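Local coordinates for oxidoreductase, zinc-binding dehydrogenase family (Myxococcus xanthus, PDB 5K1S), which is a zinc-binding medium-chain reductase involved in an alternative route of de novo isovaleryl coenzyme A biosynthesis, probably using NADP as cofactor, at residues V143-S155 with Q311-T323. Numbering follows the deposited sequence.
Sequences VAPVGGLGRVPAS and QAELDEALRLTAT
Gln311 and Asp315, one turn apart on helix 311-323, bind the backbone of strand 149-151, a strand of the GroES-like β-domain of this medium-chain dehydrogenase/reductase fold. The Gln311 chain, extended beyond CG, carries its amide to where the 146-148 turn enters the strand: NE2 donates to Leu149 O at 3.0 Å, on a carbonyl lone pair and within the amide plane, and more weakly to Val146 O. Asp315 OD1, 2.7 Å from Arg151 N, accepts that N-H nearly straight (162°); with CG anti to the carbonyl carbon (chi1 -74°), the carboxylate is brought to the strand. An alanine in place of Gln311 would probably leave Leu149 O without this donor and the 146-149 turn less firmly held to the helix. Between these bonds Gly150 suits its place by having no side chain: the backbones come closest here, and its CA lies 3.8 Å from Leu314 CD2, where a β-carbon would collide with that methyl. Leu318 fills the next turn, its CD1 reaching Val152 CG2, and Pro153 sets CG and CB against Ala322 CB, a single methyl that suits contact with the proline ring. Further out, the strand pairs with strand 100-103, Gly150 bonding to Ala102, while helix 165-178 packs against the helix through Leu314 and Ala317. Glu316 OE2 pairs with Arg176 and also with Arg319, which grips Glu316 side-on, NE to OE1 and NH2 to OE2.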
loop_
_atom_site.group_PDB
_atom_site.type_symbol
_atom_site.label_atom_id
_atom_site.label_comp_id
_atom_site.label_asym_id
_atom_site.label_seq_id
_atom_site.Cartn_x
_atom_site.Cartn_y
_atom_site.Cartn_z
ATOM N N VAL A 143 25.034 5.320 -25.769
ATOM C CA VAL A 143 25.782 4.519 -24.809
ATOM C C VAL A 143 24.842 4.116 -23.684
ATOM O O VAL A 143 23.930 4.858 -23.309
ATOM C CB VAL A 143 27.011 5.291 -24.285
ATOM C CG1 VAL A 143 27.593 4.625 -23.040
ATOM C CG2 VAL A 143 28.067 5.371 -25.371
ATOM N N ALA A 144 25.066 2.928 -23.139
ATOM C CA ALA A 144 24.206 2.399 -22.092
ATOM C C ALA A 144 25.014 1.545 -21.124
ATOM O O ALA A 144 25.667 0.585 -21.551
ATOM C CB ALA A 144 23.073 1.570 -22.698
ATOM N N PRO A 145 25.009 1.852 -19.827
ATOM C CA PRO A 145 25.594 0.915 -18.862
ATOM C C PRO A 145 24.891 -0.430 -18.957
ATOM O O PRO A 145 23.671 -0.501 -19.113
ATOM C CB PRO A 145 25.349 1.593 -17.507
ATOM C CG PRO A 145 25.129 3.033 -17.825
ATOM C CD PRO A 145 24.478 3.059 -19.169
ATOM N N VAL A 146 25.673 -1.507 -18.877
ATOM C CA VAL A 146 25.084 -2.836 -19.020
ATOM C C VAL A 146 23.985 -3.047 -17.989
ATOM O O VAL A 146 23.045 -3.817 -18.221
ATOM C CB VAL A 146 26.173 -3.925 -18.922
ATOM C CG1 VAL A 146 27.152 -3.795 -20.086
ATOM C CG2 VAL A 146 26.902 -3.849 -17.586
ATOM N N GLY A 147 24.066 -2.358 -16.851
ATOM C CA GLY A 147 23.065 -2.501 -15.811
ATOM C C GLY A 147 21.687 -1.998 -16.186
ATOM O O GLY A 147 20.723 -2.317 -15.480
ATOM N N GLY A 148 21.567 -1.233 -17.268
ATOM C CA GLY A 148 20.281 -0.701 -17.677
ATOM C C GLY A 148 19.767 -1.256 -18.992
ATOM O O GLY A 148 18.967 -0.602 -19.669
ATOM N N LEU A 149 20.203 -2.459 -19.361
ATOM C CA LEU A 149 19.837 -3.071 -20.631
ATOM C C LEU A 149 19.046 -4.350 -20.399
ATOM O O LEU A 149 19.331 -5.110 -19.469
ATOM C CB LEU A 149 21.082 -3.388 -21.473
ATOM C CG LEU A 149 21.876 -2.204 -22.028
ATOM C CD1 LEU A 149 23.053 -2.711 -22.846
ATOM C CD2 LEU A 149 20.997 -1.287 -22.871
ATOM N N GLY A 150 18.045 -4.572 -21.249
ATOM C CA GLY A 150 17.319 -5.827 -21.292
ATOM C C GLY A 150 17.569 -6.528 -22.611
ATOM O O GLY A 150 17.917 -5.876 -23.598
ATOM N N ARG A 151 17.393 -7.846 -22.653
ATOM C CA ARG A 151 17.747 -8.643 -23.822
ATOM C C ARG A 151 16.525 -8.873 -24.700
ATOM O O ARG A 151 15.489 -9.349 -24.224
ATOM C CB ARG A 151 18.357 -9.977 -23.396
ATOM C CG ARG A 151 19.631 -9.805 -22.598
ATOM C CD ARG A 151 20.377 -11.106 -22.415
ATOM N NE ARG A 151 21.714 -10.872 -21.874
ATOM C CZ ARG A 151 22.775 -10.552 -22.608
ATOM N NH1 ARG A 151 22.671 -10.425 -23.925
ATOM N NH2 ARG A 151 23.948 -10.356 -22.022
ATOM N N VAL A 152 16.656 -8.542 -25.980
ATOM C CA VAL A 152 15.562 -8.655 -26.939
ATOM C C VAL A 152 15.695 -10.003 -27.645
ATOM O O VAL A 152 16.715 -10.237 -28.312
ATOM C CB VAL A 152 15.590 -7.506 -27.953
ATOM C CG1 VAL A 152 14.430 -7.631 -28.937
ATOM C CG2 VAL A 152 15.547 -6.165 -27.233
ATOM N N PRO A 153 14.715 -10.900 -27.535
ATOM C CA PRO A 153 14.791 -12.154 -28.292
ATOM C C PRO A 153 14.906 -11.884 -29.784
ATOM O O PRO A 153 14.352 -10.916 -30.309
ATOM C CB PRO A 153 13.476 -12.862 -27.949
ATOM C CG PRO A 153 13.040 -12.261 -26.658
ATOM C CD PRO A 153 13.507 -10.839 -26.693
ATOM N N ALA A 154 15.647 -12.756 -30.470
ATOM C CA ALA A 154 15.833 -12.597 -31.907
ATOM C C ALA A 154 14.513 -12.631 -32.662
ATOM O O ALA A 154 14.433 -12.099 -33.775
ATOM C CB ALA A 154 16.764 -13.685 -32.438
ATOM N N SER A 155 13.478 -13.233 -32.081
ATOM C CA SER A 155 12.181 -13.351 -32.732
ATOM C C SER A 155 11.331 -12.095 -32.605
ATOM O O SER A 155 10.215 -12.070 -33.138
ATOM C CB SER A 155 11.416 -14.542 -32.148
ATOM O OG SER A 155 10.147 -14.690 -32.762
ATOM N N GLN A 311 15.864 -4.740 -14.413
ATOM C CA GLN A 311 16.530 -5.434 -15.511
ATOM C C GLN A 311 15.934 -6.820 -15.722
ATOM O O GLN A 311 15.804 -7.284 -16.862
ATOM C CB GLN A 311 18.028 -5.523 -15.226
ATOM C CG GLN A 311 18.877 -5.875 -16.429
ATOM C CD GLN A 311 20.365 -5.764 -16.141
ATOM O OE1 GLN A 311 20.826 -6.104 -15.051
ATOM N NE2 GLN A 311 21.122 -5.279 -17.119
ATOM N N ALA A 312 15.558 -7.495 -14.634
ATOM C CA ALA A 312 14.956 -8.818 -14.754
ATOM C C ALA A 312 13.544 -8.734 -15.316
ATOM O O ALA A 312 13.155 -9.552 -16.158
ATOM C CB ALA A 312 14.948 -9.515 -13.394
ATOM N N GLU A 313 12.761 -7.755 -14.858
ATOM C CA GLU A 313 11.387 -7.623 -15.331
ATOM C C GLU A 313 11.344 -7.312 -16.821
ATOM O O GLU A 313 10.480 -7.820 -17.544
ATOM C CB GLU A 313 10.667 -6.535 -14.538
ATOM C CG GLU A 313 10.491 -6.864 -13.065
ATOM C CD GLU A 313 10.280 -5.629 -12.213
ATOM O OE1 GLU A 313 10.305 -4.510 -12.762
ATOM O OE2 GLU A 313 10.097 -5.780 -10.989
ATOM N N LEU A 314 12.264 -6.472 -17.301
ATOM C CA LEU A 314 12.297 -6.165 -18.726
ATOM C C LEU A 314 12.687 -7.391 -19.541
ATOM O O LEU A 314 12.088 -7.659 -20.590
ATOM C CB LEU A 314 13.262 -5.010 -18.998
ATOM C CG LEU A 314 13.426 -4.623 -20.474
ATOM C CD1 LEU A 314 12.085 -4.262 -21.102
ATOM C CD2 LEU A 314 14.410 -3.474 -20.628
ATOM N N ASP A 315 13.690 -8.145 -19.082
ATOM C CA ASP A 315 14.033 -9.395 -19.753
ATOM C C ASP A 315 12.816 -10.305 -19.853
ATOM O O ASP A 315 12.578 -10.923 -20.896
ATOM C CB ASP A 315 15.168 -10.105 -19.010
ATOM C CG ASP A 315 16.515 -9.431 -19.212
ATOM O OD1 ASP A 315 16.720 -8.794 -20.269
ATOM O OD2 ASP A 315 17.374 -9.543 -18.314
ATOM N N GLU A 316 12.033 -10.394 -18.776
ATOM C CA GLU A 316 10.828 -11.216 -18.800
ATOM C C GLU A 316 9.757 -10.600 -19.693
ATOM O O GLU A 316 9.098 -11.311 -20.461
ATOM C CB GLU A 316 10.301 -11.403 -17.376
ATOM C CG GLU A 316 9.053 -12.266 -17.275
ATOM C CD GLU A 316 9.285 -13.691 -17.741
ATOM O OE1 GLU A 316 10.455 -14.064 -17.978
ATOM O OE2 GLU A 316 8.293 -14.440 -17.872
ATOM N N ALA A 317 9.566 -9.283 -19.602
ATOM C CA ALA A 317 8.576 -8.616 -20.442
ATOM C C ALA A 317 8.907 -8.794 -21.917
ATOM O O ALA A 317 8.035 -9.131 -22.726
ATOM C CB ALA A 317 8.502 -7.133 -20.083
ATOM N N LEU A 318 10.169 -8.566 -22.287
ATOM C CA LEU A 318 10.582 -8.777 -23.669
ATOM C C LEU A 318 10.334 -10.215 -24.101
ATOM O O LEU A 318 9.921 -10.469 -25.239
ATOM C CB LEU A 318 12.058 -8.411 -23.834
ATOM C CG LEU A 318 12.396 -6.932 -23.633
ATOM C CD1 LEU A 318 13.898 -6.734 -23.504
ATOM C CD2 LEU A 318 11.846 -6.099 -24.779
ATOM N N ARG A 319 10.573 -11.173 -23.203
ATOM C CA ARG A 319 10.328 -12.572 -23.535
ATOM C C ARG A 319 8.845 -12.828 -23.769
ATOM O O ARG A 319 8.475 -13.580 -24.679
ATOM C CB ARG A 319 10.856 -13.474 -22.422
ATOM C CG ARG A 319 10.866 -14.951 -22.783
ATOM C CD ARG A 319 11.152 -15.826 -21.575
ATOM N NE ARG A 319 10.104 -15.722 -20.563
ATOM C CZ ARG A 319 8.909 -16.295 -20.659
ATOM N NH1 ARG A 319 8.594 -17.014 -21.729
ATOM N NH2 ARG A 319 8.021 -16.145 -19.686
ATOM N N LEU A 320 7.980 -12.212 -22.960
ATOM C CA LEU A 320 6.545 -12.426 -23.111
ATOM C C LEU A 320 6.033 -11.904 -24.447
ATOM O O LEU A 320 5.103 -12.482 -25.021
ATOM C CB LEU A 320 5.796 -11.760 -21.956
ATOM C CG LEU A 320 5.977 -12.423 -20.589
ATOM C CD1 LEU A 320 5.463 -11.521 -19.483
ATOM C CD2 LEU A 320 5.269 -13.770 -20.547
ATOM N N THR A 321 6.619 -10.821 -24.958
ATOM C CA THR A 321 6.181 -10.288 -26.243
ATOM C C THR A 321 6.630 -11.183 -27.392
ATOM O O THR A 321 5.884 -11.389 -28.354
ATOM C CB THR A 321 6.712 -8.869 -26.435
ATOM O OG1 THR A 321 6.419 -8.084 -25.273
ATOM C CG2 THR A 321 6.065 -8.220 -27.652
ATOM N N ALA A 322 7.849 -11.721 -27.309
ATOM C CA ALA A 322 8.343 -12.592 -28.370
ATOM C C ALA A 322 7.538 -13.883 -28.445
ATOM O O ALA A 322 7.313 -14.418 -29.537
ATOM C CB ALA A 322 9.824 -12.893 -28.150
ATOM N N THR A 323 7.096 -14.399 -27.296
ATOM C CA THR A 323 6.324 -15.637 -27.280
ATOM C C THR A 323 4.864 -15.407 -27.644
ATOM O O THR A 323 4.218 -16.308 -28.190
ATOM C CB THR A 323 6.408 -16.297 -25.903
ATOM O OG1 THR A 323 5.884 -15.407 -24.908
ATOM C CG2 THR A 323 7.850 -16.650 -25.562
#